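Local atomic coordinates of aminoglycoside 3'-phosphotransferase AphA1-IAB (Acinetobacter baumannii, PDB entry 4FEX), a protein that transfers the gamma-phosphate of ATP to the 3'-hydroxyl of kanamycin and confers resistance to kanamycin and related aminoglycosides, including amikacin. Residues Lys105-Val110 with Phe200-Leu205; Phe79-Thr84 with Leu129-Ser134; Asp65-Met70 with Lys86-Thr91; Leu55-Gly60 with Asp94-Thr99. One frame throughout, in Å; residues are numbered along the deposited sequence.

Contact 1: Lys105-Val110 with Phe200-Leu205. With 0TO (N-(3-chlorophenyl)-6,7-dimethoxyquinazolin-4-amine), chain G.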
# COMPACT_ATOMS: atom_id res chain seq x y z
N LYS A 105 2.66 8.79 -13.16
CA LYS A 105 1.59 9.34 -12.33
C LYS A 105 0.91 8.21 -11.55
O LYS A 105 1.06 7.04 -11.91
CB LYS A 105 0.59 10.09 -13.20
CG LYS A 105 1.19 11.32 -13.87
CD LYS A 105 0.30 11.85 -15.01
CE LYS A 105 0.61 13.31 -15.34
NZ LYS A 105 -0.21 13.83 -16.48
N THR A 106 0.20 8.54 -10.48
CA THR A 106 -0.45 7.48 -9.72
C THR A 106 -1.63 7.00 -10.53
O THR A 106 -2.08 7.69 -11.43
CB THR A 106 -0.90 7.92 -8.32
OG1 THR A 106 -2.00 8.84 -8.42
CG2 THR A 106 0.22 8.57 -7.59
N ALA A 107 -2.09 5.79 -10.23
CA ALA A 107 -3.28 5.26 -10.89
C ALA A 107 -4.44 6.23 -10.69
O ALA A 107 -5.24 6.46 -11.59
CB ALA A 107 -3.62 3.91 -10.33
N PHE A 108 -4.51 6.82 -9.49
CA PHE A 108 -5.56 7.76 -9.17
C PHE A 108 -5.53 8.98 -10.08
O PHE A 108 -6.55 9.38 -10.65
CB PHE A 108 -5.48 8.18 -7.71
CG PHE A 108 -6.49 9.20 -7.32
CD1 PHE A 108 -7.78 8.82 -7.00
CD2 PHE A 108 -6.16 10.54 -7.29
CE1 PHE A 108 -8.73 9.76 -6.65
CE2 PHE A 108 -7.10 11.49 -6.93
CZ PHE A 108 -8.39 11.10 -6.62
N GLN A 109 -4.36 9.58 -10.23
CA GLN A 109 -4.23 10.71 -11.12
C GLN A 109 -4.65 10.37 -12.55
O GLN A 109 -5.41 11.10 -13.17
CB GLN A 109 -2.81 11.27 -11.11
CG GLN A 109 -2.38 11.83 -9.76
CD GLN A 109 -0.89 12.06 -9.66
OE1 GLN A 109 -0.16 11.93 -10.66
NE2 GLN A 109 -0.42 12.39 -8.46
N VAL A 110 -4.17 9.24 -13.07
CA VAL A 110 -4.47 8.87 -14.45
C VAL A 110 -5.95 8.61 -14.63
O VAL A 110 -6.50 8.90 -15.68
CB VAL A 110 -3.67 7.66 -14.89
CG1 VAL A 110 -3.83 7.44 -16.37
CG2 VAL A 110 -2.21 7.87 -14.56
N PHE A 200 -2.98 -1.79 -1.37
CA PHE A 200 -3.18 -1.74 -2.81
C PHE A 200 -4.20 -0.65 -3.20
O PHE A 200 -5.25 -0.91 -3.80
CB PHE A 200 -3.58 -3.13 -3.32
CG PHE A 200 -3.08 -3.42 -4.69
CD1 PHE A 200 -1.75 -3.67 -4.92
CD2 PHE A 200 -3.95 -3.44 -5.77
CE1 PHE A 200 -1.28 -3.94 -6.20
CE2 PHE A 200 -3.48 -3.72 -7.05
CZ PHE A 200 -2.16 -3.97 -7.26
N SER A 201 -3.86 0.60 -2.87
CA SER A 201 -4.74 1.73 -3.09
C SER A 201 -4.39 2.38 -4.41
O SER A 201 -3.44 1.98 -5.07
CB SER A 201 -4.58 2.74 -1.96
OG SER A 201 -3.40 3.49 -2.16
N LEU A 202 -5.15 3.39 -4.82
CA LEU A 202 -4.94 3.97 -6.13
C LEU A 202 -3.76 4.92 -6.11
O LEU A 202 -3.29 5.36 -7.16
CB LEU A 202 -6.21 4.65 -6.64
CG LEU A 202 -7.24 3.72 -7.27
CD1 LEU A 202 -8.52 4.47 -7.56
CD2 LEU A 202 -6.69 3.08 -8.54
N ASP A 203 -3.27 5.21 -4.91
CA ASP A 203 -2.13 6.11 -4.74
C ASP A 203 -0.81 5.38 -4.87
O ASP A 203 0.24 5.99 -5.09
CB ASP A 203 -2.18 6.82 -3.38
CG ASP A 203 -3.39 7.74 -3.25
OD1 ASP A 203 -3.62 8.54 -4.18
OD2 ASP A 203 -4.10 7.64 -2.22
N ASN A 204 -0.86 4.05 -4.75
CA ASN A 204 0.35 3.26 -4.64
C ASN A 204 0.78 2.47 -5.88
O ASN A 204 1.76 1.73 -5.84
CB ASN A 204 0.24 2.33 -3.44
CG ASN A 204 0.41 3.06 -2.16
OD1 ASN A 204 0.94 4.17 -2.14
ND2 ASN A 204 -0.02 2.45 -1.06
N LEU A 205 0.05 2.61 -6.97
CA LEU A 205 0.50 1.97 -8.21
C LEU A 205 0.82 3.04 -9.23
O LEU A 205 0.06 3.98 -9.40
CB LEU A 205 -0.56 1.00 -8.71
CG LEU A 205 -0.59 -0.13 -7.68
CD1 LEU A 205 -1.97 -0.38 -7.08
CD2 LEU A 205 -0.02 -1.37 -8.31
C21 0TO G . 9.27 5.30 0.02
C20 0TO G . 9.48 4.91 -1.30
CL 0TO G . 10.55 3.61 -1.67
C18 0TO G . 8.83 5.57 -2.34
C19 0TO G . 8.40 6.35 0.25
C17 0TO G . 7.72 6.98 -0.81
C7 0TO G . 8.01 6.67 -2.13
N6 0TO G . 7.30 7.23 -3.13
C4 0TO G . 7.46 7.03 -4.46
N5 0TO G . 8.54 6.44 -5.03
C8 0TO G . 8.68 6.36 -6.35
N9 0TO G . 7.82 6.91 -7.19
C2 0TO G . 6.61 7.70 -5.33
C1 0TO G . 6.77 7.56 -6.71
C3 0TO G . 5.50 8.34 -4.81
C10 0TO G . 4.58 8.93 -5.67
O11 0TO G . 3.51 9.58 -5.14
C14 0TO G . 2.44 8.63 -4.90
C12 0TO G . 4.76 8.84 -7.05
C15 0TO G . 5.86 8.15 -7.57
O13 0TO G . 3.84 9.42 -7.89
C16 0TO G . 4.51 9.91 -9.06
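The ring of Phe108 meets Leu202 at its edge, where CD1 of the leucine lies near the ring plane; OD1 of Asp203 approaches obliquely. Within 200-205, Leu205 CD1 covers the centre of one face of the Phe200 ring, 3.5 Å above its plane. Phe108 touches mainly through its root: with CG anti to the backbone N (chi1 177°) the ring swings off, and CB rests against Leu202 CB at 3.8 Å. Beside it, Ala107 CB presses on Leu202 CD2 at 3.6 Å, and Leu202 also packs on Leu233 and Cys236 of helix 227-236. Two backbone bonds tie the segments together. Ala107 N donates to Leu205 O at 2.9 Å, arriving almost straight along the carbonyl, while Phe108 N reaches Leu202 O at 3.0 Å from well above the carbonyl plane (37°). The first turn of helix 107-113 thus gives one amide to the loop at Leu202 and one to the start of strand 205-208. Thr106 is the N-cap: its OG1 takes the Gln109 amide at 3.1 Å, and Gln109 OE1 weakly accepts from Thr106 N, completing a capping box. The other branch, CG2, faces Asp203 O and methyl C14 of the bound quinazoline, 3.5 Å from the latter. In the loop itself, an ST turn from Ser201 OG to Asp203 N and a type I turn from Ser201 to Asn204 set the shape. This loop belongs to the HGDxxxxN motif of aminoglycoside phosphotransferases, the counterpart of the kinase catalytic loop; Asp199, probably the proton acceptor, is the motif's aspartate, and Asn204 its last residue.

Contact 2: Phe79-Thr84 with Leu129-Ser134. With NA (sodium ion), chain H.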
# COMPACT_ATOMS: atom_id res chain seq x y z
N PHE A 79 10.95 -10.05 -7.65
CA PHE A 79 9.77 -10.55 -8.37
C PHE A 79 8.99 -9.46 -9.12
O PHE A 79 8.65 -9.63 -10.29
CB PHE A 79 8.83 -11.28 -7.41
CG PHE A 79 9.49 -12.37 -6.61
CD1 PHE A 79 10.17 -12.07 -5.43
CD2 PHE A 79 9.42 -13.70 -7.02
CE1 PHE A 79 10.77 -13.09 -4.67
CE2 PHE A 79 10.01 -14.72 -6.27
CZ PHE A 79 10.69 -14.41 -5.09
N MET A 80 8.70 -8.35 -8.44
CA MET A 80 7.90 -7.26 -9.01
C MET A 80 8.79 -6.07 -9.37
O MET A 80 9.97 -6.05 -9.02
CB MET A 80 6.84 -6.83 -8.01
CG MET A 80 5.85 -7.92 -7.67
SD MET A 80 4.54 -8.11 -8.90
CE MET A 80 5.15 -9.52 -9.80
N PRO A 81 8.23 -5.07 -10.07
CA PRO A 81 9.01 -3.86 -10.35
C PRO A 81 8.91 -2.83 -9.21
O PRO A 81 7.83 -2.27 -8.98
CB PRO A 81 8.37 -3.31 -11.61
CG PRO A 81 6.94 -3.78 -11.55
CD PRO A 81 6.98 -5.12 -10.86
N LEU A 82 10.01 -2.58 -8.52
CA LEU A 82 9.95 -1.68 -7.37
C LEU A 82 10.98 -0.55 -7.45
O LEU A 82 11.85 -0.57 -8.33
CB LEU A 82 10.13 -2.48 -6.08
CG LEU A 82 9.09 -3.58 -5.84
CD1 LEU A 82 9.28 -4.13 -4.46
CD2 LEU A 82 7.68 -3.06 -6.01
N PRO A 83 10.87 0.46 -6.57
CA PRO A 83 12.00 1.39 -6.48
C PRO A 83 13.23 0.64 -5.96
O PRO A 83 13.08 -0.22 -5.09
CB PRO A 83 11.54 2.41 -5.44
CG PRO A 83 10.07 2.24 -5.30
CD PRO A 83 9.76 0.82 -5.66
N THR A 84 14.42 0.93 -6.45
CA THR A 84 15.61 0.27 -5.92
C THR A 84 16.20 1.02 -4.71
O THR A 84 16.21 2.25 -4.68
CB THR A 84 16.67 0.07 -7.01
OG1 THR A 84 17.56 1.19 -7.03
CG2 THR A 84 16.00 -0.07 -8.37
N LEU A 129 -2.12 -7.28 -10.04
CA LEU A 129 -2.42 -7.82 -8.73
C LEU A 129 -2.40 -9.34 -8.81
O LEU A 129 -1.99 -10.00 -7.86
CB LEU A 129 -3.76 -7.31 -8.22
CG LEU A 129 -4.01 -7.69 -6.78
CD1 LEU A 129 -2.98 -7.05 -5.86
CD2 LEU A 129 -5.38 -7.26 -6.42
N ARG A 130 -2.83 -9.90 -9.94
CA ARG A 130 -2.75 -11.35 -10.14
C ARG A 130 -1.29 -11.81 -10.13
O ARG A 130 -0.94 -12.83 -9.54
CB ARG A 130 -3.42 -11.74 -11.46
CG ARG A 130 -4.27 -12.99 -11.39
CD ARG A 130 -5.06 -12.95 -10.11
NE ARG A 130 -6.18 -13.89 -10.07
CZ ARG A 130 -6.14 -15.05 -9.43
NH1 ARG A 130 -5.03 -15.42 -8.80
NH2 ARG A 130 -7.20 -15.86 -9.44
N ARG A 131 -0.43 -11.05 -10.80
CA ARG A 131 0.99 -11.30 -10.84
C ARG A 131 1.61 -11.36 -9.44
O ARG A 131 2.25 -12.34 -9.08
CB ARG A 131 1.66 -10.22 -11.68
CG ARG A 131 2.92 -10.66 -12.36
CD ARG A 131 3.53 -9.53 -13.15
NE ARG A 131 4.98 -9.54 -12.95
CZ ARG A 131 5.78 -8.50 -13.15
NH1 ARG A 131 7.08 -8.63 -12.90
NH2 ARG A 131 5.28 -7.33 -13.57
N LEU A 132 1.40 -10.31 -8.64
CA LEU A 132 1.86 -10.32 -7.25
C LEU A 132 1.38 -11.56 -6.51
O LEU A 132 2.15 -12.23 -5.83
CB LEU A 132 1.37 -9.07 -6.52
CG LEU A 132 1.74 -8.87 -5.05
CD1 LEU A 132 3.24 -8.64 -4.91
CD2 LEU A 132 0.97 -7.69 -4.51
N HIS A 133 0.09 -11.88 -6.64
CA HIS A 133 -0.51 -12.96 -5.88
C HIS A 133 -0.08 -14.32 -6.38
O HIS A 133 -0.32 -15.33 -5.74
CB HIS A 133 -2.04 -12.87 -5.92
CG HIS A 133 -2.61 -11.75 -5.12
ND1 HIS A 133 -3.96 -11.58 -4.92
CD2 HIS A 133 -2.00 -10.73 -4.46
CE1 HIS A 133 -4.16 -10.51 -4.17
NE2 HIS A 133 -2.99 -9.97 -3.88
N SER A 134 0.54 -14.36 -7.55
CA SER A 134 0.91 -15.65 -8.09
C SER A 134 2.28 -16.03 -7.54
O SER A 134 2.71 -17.18 -7.67
CB SER A 134 0.90 -15.63 -9.63
OG SER A 134 2.04 -14.95 -10.13
NA NA H . 12.24 -5.85 -9.50
O HOH W 1 11.99 -3.44 -9.84
O HOH W 2 14.77 -5.78 -9.82
O HOH W 3 10.99 -6.53 -11.67
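Met80 reaches helix 118-134 by a bent path: CG lies anti to the carbonyl carbon (chi1 -62°), and turns at chi2 (-81°) and again at chi3 carry the sulfur and methyl to the helix. From the other side Arg131 sends CG out anti to its own N (chi1 -151°), and the two chains approach from opposite directions. The methionine methyl lands over one face of the guanidinium, with CE 3.6 Å from Arg131 CZ, and also lies along the aliphatic part of the arginine at CG and CD. SD settles against the helix backbone, 3.8 Å from Leu132 CA, and farther back Met80 CG touches Leu132 CD1 at 3.9 Å, the two side chains crossing at about a right angle. Pro81 CD comes obliquely to the same guanidinium, 3.9 Å from NH2, and Phe79 O stands 3.2 Å from NH1, also oblique to the group. On the helix, Arg131 O accepts from both Ser134 N and Ser134 OG, the latter at 2.8 Å. Leu132 in turn packs on Leu76 of helix 61-76 and so joins both helices to the 79-84 loop. The carbonyl of Met80 points to different chemistry: its O binds the sodium ion at 2.3 Å, with three waters, and Thr77 O is a further ligand. Met80 therefore has a polar end and an apolar one. Its carbonyl helps to hold a cation, while its methyl covers one face of a planar cationic group and its sulfur rests on the helix backbone at Leu132, a largely dispersive contact that asks for no proton.

Contact 3: Asp65-Met70 with Lys86-Thr91. With 0TO (N-(3-chlorophenyl)-6,7-dimethoxyquinazolin-4-amine), chain G.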
# COMPACT_ATOMS: atom_id res chain seq x y z
N ASP A 65 9.12 1.10 11.17
CA ASP A 65 8.28 1.06 9.99
C ASP A 65 9.09 1.31 8.74
O ASP A 65 8.94 0.59 7.76
CB ASP A 65 7.15 2.06 10.13
CG ASP A 65 6.50 1.98 11.51
OD1 ASP A 65 6.39 0.83 12.01
OD2 ASP A 65 6.14 3.05 12.08
N VAL A 66 9.96 2.31 8.76
CA VAL A 66 10.88 2.49 7.64
C VAL A 66 11.73 1.23 7.44
O VAL A 66 12.01 0.84 6.30
CB VAL A 66 11.78 3.71 7.83
CG1 VAL A 66 12.57 3.97 6.57
CG2 VAL A 66 10.94 4.91 8.14
N THR A 67 12.13 0.60 8.54
CA THR A 67 12.93 -0.61 8.44
C THR A 67 12.16 -1.73 7.76
O THR A 67 12.68 -2.42 6.87
CB THR A 67 13.44 -1.10 9.82
OG1 THR A 67 14.28 -0.11 10.42
CG2 THR A 67 14.27 -2.37 9.63
N ASP A 68 10.90 -1.89 8.15
CA ASP A 68 10.06 -2.94 7.60
C ASP A 68 9.91 -2.79 6.09
O ASP A 68 9.80 -3.77 5.35
CB ASP A 68 8.69 -2.94 8.27
CG ASP A 68 8.75 -3.38 9.72
OD1 ASP A 68 9.79 -3.93 10.15
OD2 ASP A 68 7.72 -3.18 10.42
N GLU A 69 9.91 -1.54 5.63
CA GLU A 69 9.71 -1.27 4.22
C GLU A 69 10.96 -1.62 3.42
O GLU A 69 10.89 -2.19 2.33
CB GLU A 69 9.32 0.19 3.99
CG GLU A 69 8.86 0.47 2.58
CD GLU A 69 8.50 1.93 2.34
OE1 GLU A 69 8.51 2.72 3.32
OE2 GLU A 69 8.21 2.26 1.17
N MET A 70 12.12 -1.27 3.97
CA MET A 70 13.39 -1.62 3.34
C MET A 70 13.51 -3.13 3.06
O MET A 70 13.84 -3.53 1.94
CB MET A 70 14.56 -1.12 4.18
CG MET A 70 15.92 -1.27 3.53
SD MET A 70 16.58 -2.94 3.70
CE MET A 70 16.70 -3.04 5.49
N LYS A 86 18.89 2.56 -3.03
CA LYS A 86 20.22 3.07 -3.23
C LYS A 86 20.99 3.01 -1.90
O LYS A 86 22.19 2.79 -1.89
CB LYS A 86 20.21 4.47 -3.86
CG LYS A 86 21.61 5.04 -4.11
CD LYS A 86 21.65 6.17 -5.16
CE LYS A 86 23.10 6.66 -5.41
NZ LYS A 86 23.23 8.03 -6.03
N HIS A 87 20.30 3.16 -0.77
CA HIS A 87 20.98 3.28 0.52
C HIS A 87 20.05 3.25 1.73
O HIS A 87 19.02 3.91 1.74
CB HIS A 87 21.74 4.59 0.54
CG HIS A 87 22.88 4.61 1.50
ND1 HIS A 87 24.19 4.79 1.09
CD2 HIS A 87 22.92 4.46 2.84
CE1 HIS A 87 24.98 4.75 2.15
NE2 HIS A 87 24.23 4.56 3.22
N PHE A 88 20.42 2.51 2.76
CA PHE A 88 19.62 2.45 3.98
C PHE A 88 20.50 2.57 5.19
O PHE A 88 21.57 1.97 5.23
CB PHE A 88 18.83 1.13 4.06
CG PHE A 88 18.12 0.94 5.38
CD1 PHE A 88 16.88 1.54 5.61
CD2 PHE A 88 18.66 0.14 6.37
CE1 PHE A 88 16.20 1.35 6.83
CE2 PHE A 88 18.00 -0.04 7.60
CZ PHE A 88 16.76 0.56 7.83
N ILE A 89 20.06 3.33 6.19
CA ILE A 89 20.77 3.45 7.46
C ILE A 89 19.84 3.24 8.64
O ILE A 89 18.80 3.89 8.73
CB ILE A 89 21.41 4.84 7.63
CG1 ILE A 89 22.49 5.10 6.58
CG2 ILE A 89 21.97 5.00 9.04
CD1 ILE A 89 22.99 6.54 6.58
N ARG A 90 20.20 2.35 9.55
CA ARG A 90 19.49 2.24 10.82
C ARG A 90 20.45 2.51 11.98
O ARG A 90 21.58 2.02 11.99
CB ARG A 90 18.87 0.85 10.96
CG ARG A 90 18.38 0.56 12.37
CD ARG A 90 16.92 0.85 12.53
NE ARG A 90 16.61 1.26 13.89
CZ ARG A 90 15.48 0.95 14.52
NH1 ARG A 90 14.56 0.20 13.90
NH2 ARG A 90 15.27 1.37 15.76
N THR A 91 19.98 3.30 12.93
CA THR A 91 20.69 3.60 14.17
C THR A 91 19.66 3.38 15.26
O THR A 91 18.49 3.15 14.94
CB THR A 91 21.20 5.05 14.18
OG1 THR A 91 20.09 5.95 14.29
CG2 THR A 91 22.04 5.35 12.93
C21 0TO G . 9.27 5.30 0.02
C20 0TO G . 9.48 4.91 -1.30
CL 0TO G . 10.55 3.61 -1.67
C18 0TO G . 8.83 5.57 -2.34
C19 0TO G . 8.40 6.35 0.25
C17 0TO G . 7.72 6.98 -0.81
C7 0TO G . 8.01 6.67 -2.13
N6 0TO G . 7.30 7.23 -3.13
C4 0TO G . 7.46 7.03 -4.46
N5 0TO G . 8.54 6.44 -5.03
C8 0TO G . 8.68 6.36 -6.35
N9 0TO G . 7.82 6.91 -7.19
C2 0TO G . 6.61 7.70 -5.33
C1 0TO G . 6.77 7.56 -6.71
C3 0TO G . 5.50 8.34 -4.81
C10 0TO G . 4.58 8.93 -5.67
O11 0TO G . 3.51 9.58 -5.14
C14 0TO G . 2.44 8.63 -4.90
C12 0TO G . 4.76 8.84 -7.05
C15 0TO G . 5.86 8.15 -7.57
O13 0TO G . 3.84 9.42 -7.89
C16 0TO G . 4.51 9.91 -9.06
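Helix 61-76 is the helix that packs on the five-stranded sheet of the kinase-like N-terminal lobe, in the place of helix C of protein kinases, and here it lies over the outermost strand 85-90. Met70 and Phe88 carry the contact. Met70 CG sits over a face of the Phe88 ring, 4.0 Å from its centroid, as a CH-pi contact. SD stands above the same face at 4.8 Å from the centroid, a Met-aromatic pair, and CE bends back over the rim to lie 3.8 Å from Phe88 CD2. Bends at chi2 and chi3 (-81° and -62°) fold the thioether over the ring in this way. Thr67 OG1 meets the ring at its edge, 3.6 Å from Phe88 CZ. The same hydroxyl lies at the guanidinium edge of Arg90, 3.5 Å from NH1, although its hydrogen-bond partner is Ala63 O one turn back in the helix. Arg90 is fixed by other acceptors: NE donates to Thr91 O at 2.9 Å, nearly in the guanidinium plane, NH2 to Pro92 O and NH1 to Asn64 OD1. Toward the sheet, Val66 rests on Ala95 and Leu97, and Met70 also on Leu97, so the helix spans strands 85-90 and 94-100. The strand runs at 142° to the helix, with axes 9.8 Å apart, and a classic beta bulge, Lys86 and His87 facing Leu98, interrupts strand 85-90 near its start.

Contact 4: Leu55-Gly60 with Asp94-Thr99. With 0TO (N-(3-chlorophenyl)-6,7-dimethoxyquinazolin-4-amine), chain G.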
# COMPACT_ATOMS: atom_id res chain seq x y z
N LEU A 55 13.86 9.99 -0.01
CA LEU A 55 14.51 9.62 1.23
C LEU A 55 13.42 9.62 2.29
O LEU A 55 12.82 10.66 2.55
CB LEU A 55 15.60 10.65 1.54
CG LEU A 55 16.40 10.55 2.84
CD1 LEU A 55 17.08 9.20 2.98
CD2 LEU A 55 17.43 11.65 2.87
N LYS A 56 13.11 8.46 2.85
CA LYS A 56 12.13 8.35 3.93
C LYS A 56 12.91 8.44 5.24
O LYS A 56 13.98 7.86 5.34
CB LYS A 56 11.37 7.01 3.86
CG LYS A 56 9.91 7.07 3.36
CD LYS A 56 9.05 5.99 4.05
CE LYS A 56 7.56 6.07 3.69
NZ LYS A 56 6.60 5.68 4.81
N HIS A 57 12.40 9.19 6.22
CA HIS A 57 13.06 9.23 7.53
C HIS A 57 12.09 8.99 8.66
O HIS A 57 11.08 9.68 8.78
CB HIS A 57 13.81 10.53 7.78
CG HIS A 57 14.36 10.65 9.17
ND1 HIS A 57 14.49 11.86 9.82
CD2 HIS A 57 14.82 9.72 10.04
CE1 HIS A 57 14.99 11.67 11.02
NE2 HIS A 57 15.20 10.38 11.18
N GLY A 58 12.40 8.01 9.49
CA GLY A 58 11.56 7.66 10.61
C GLY A 58 12.37 7.77 11.88
O GLY A 58 13.54 7.37 11.92
N LYS A 59 11.78 8.34 12.93
CA LYS A 59 12.43 8.29 14.23
C LYS A 59 11.57 7.52 15.22
O LYS A 59 10.40 7.26 14.96
CB LYS A 59 12.86 9.67 14.74
CG LYS A 59 11.76 10.61 15.16
CD LYS A 59 12.38 11.97 15.45
CE LYS A 59 13.20 12.45 14.24
NZ LYS A 59 13.88 13.76 14.44
N GLY A 60 12.20 7.14 16.33
CA GLY A 60 11.56 6.33 17.34
C GLY A 60 10.87 5.13 16.74
O GLY A 60 11.46 4.39 15.95
N ASP A 94 16.86 5.99 14.62
CA ASP A 94 16.60 6.57 13.30
C ASP A 94 16.87 5.65 12.11
O ASP A 94 17.95 5.07 11.97
CB ASP A 94 17.37 7.88 13.13
CG ASP A 94 16.92 8.95 14.10
OD1 ASP A 94 17.51 8.99 15.20
OD2 ASP A 94 15.99 9.73 13.78
N ALA A 95 15.88 5.54 11.25
CA ALA A 95 16.05 4.82 10.00
C ALA A 95 16.00 5.79 8.82
O ALA A 95 15.13 6.66 8.74
CB ALA A 95 14.97 3.74 9.87
N TRP A 96 16.95 5.66 7.90
CA TRP A 96 16.93 6.48 6.70
C TRP A 96 16.89 5.54 5.50
O TRP A 96 17.62 4.56 5.46
CB TRP A 96 18.17 7.36 6.66
CG TRP A 96 18.35 8.17 7.89
CD1 TRP A 96 18.79 7.74 9.12
CD2 TRP A 96 18.08 9.57 8.03
NE1 TRP A 96 18.81 8.80 10.01
CE2 TRP A 96 18.38 9.93 9.36
CE3 TRP A 96 17.62 10.55 7.16
CZ2 TRP A 96 18.24 11.22 9.83
CZ3 TRP A 96 17.48 11.83 7.62
CH2 TRP A 96 17.78 12.16 8.94
N LEU A 97 16.01 5.84 4.54
CA LEU A 97 15.82 5.00 3.37
C LEU A 97 15.84 5.81 2.08
O LEU A 97 14.92 6.56 1.83
CB LEU A 97 14.50 4.23 3.46
CG LEU A 97 14.22 3.34 2.24
CD1 LEU A 97 15.47 2.59 1.82
CD2 LEU A 97 13.12 2.38 2.53
N LEU A 98 16.87 5.61 1.26
CA LEU A 98 16.98 6.30 -0.02
C LEU A 98 16.67 5.36 -1.17
O LEU A 98 17.32 4.32 -1.31
CB LEU A 98 18.40 6.87 -0.18
CG LEU A 98 18.65 7.96 -1.25
CD1 LEU A 98 17.87 9.25 -0.92
CD2 LEU A 98 20.15 8.24 -1.42
N THR A 99 15.69 5.72 -1.99
CA THR A 99 15.31 4.90 -3.14
C THR A 99 15.23 5.70 -4.44
O THR A 99 15.17 6.93 -4.42
CB THR A 99 13.95 4.22 -2.90
OG1 THR A 99 12.98 5.22 -2.53
CG2 THR A 99 14.06 3.20 -1.77
C21 0TO G . 9.27 5.30 0.02
C20 0TO G . 9.48 4.91 -1.30
CL 0TO G . 10.55 3.61 -1.67
C18 0TO G . 8.83 5.57 -2.34
C19 0TO G . 8.40 6.35 0.25
C17 0TO G . 7.72 6.98 -0.81
C7 0TO G . 8.01 6.67 -2.13
N6 0TO G . 7.30 7.23 -3.13
C4 0TO G . 7.46 7.03 -4.46
N5 0TO G . 8.54 6.44 -5.03
C8 0TO G . 8.68 6.36 -6.35
N9 0TO G . 7.82 6.91 -7.19
C2 0TO G . 6.61 7.70 -5.33
C1 0TO G . 6.77 7.56 -6.71
C3 0TO G . 5.50 8.34 -4.81
C10 0TO G . 4.58 8.93 -5.67
O11 0TO G . 3.51 9.58 -5.14
C14 0TO G . 2.44 8.63 -4.90
C12 0TO G . 4.76 8.84 -7.05
C15 0TO G . 5.86 8.15 -7.57
O13 0TO G . 3.84 9.42 -7.89
C16 0TO G . 4.51 9.91 -9.06
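His57 leaves its strand with CG anti to the backbone N (chi1 173°) and lies alongside Trp96, both side chains pointing the same way. CB already sits over the six-membered ring of the tryptophan, 4.2 Å from its centroid. CG and ND1 continue over CZ3 and CH2, CE1 over CZ2 and CH2, and the ring edge at CD2 faces Ala95 O, 3.3 Å away. At the tip NE2 donates to Asp94 OD2 at 2.8 Å, in the imidazole plane but on the anti side of the carboxylate. The two rings form a face-to-face stack with centroids 3.6 Å apart and planes at 8°. Lys59 runs beside Asp94, its NZ 4.6 Å from OD2, too far for a salt bridge. The carboxylate would be expected to favour a protonated imidazole. Beneath, the backbones pair in antiparallel register: Lys56 exchanges N-H and C=O with Leu97, and Gly58 with Ala95. Leu55 extends the histidine's side of the sheet, its CB 3.6 Å from Leu98 CD1. Lys56, on the other face, lays CG, CD and CE along the chlorophenyl ring of the bound quinazoline, with CG 3.5 Å from C19, and NZ forms a long, weak ion pair with Glu69. Thr99 sets CG2 and OG1 against the chlorine. Neighbouring inner strands of a five-stranded antiparallel sheet, with a lysine reaching toward a glutamate of helix 61-76, are the hallmark of the kinase-like N-terminal lobe and its nucleotide cleft.

How the contacts relate
Contacts 3 and 4 are neighbours, their centres about 6 Å apart: strands 85-90 and 94-100 pair through Ile89 O to Trp96 N (2.7 Å) and His87 O to Leu98 N, and contact 3 is nested within the chain closed by contact 4. Contact 2 brings the loop 79-84 to the sheet, where Thr84 O lies 3.5 Å from Thr99 CB, and meets contact 1 where Leu129 CD1 packs on Phe200 CZ. All four touch the bound quinazoline: contacts 3 and 4 at its chlorophenyl ring, contact 1 at a methoxy methyl, contact 2 through Pro83. The side chain of Asp203 is about 5 Å from bound kanamycin and about 7 Å from that of Asp199.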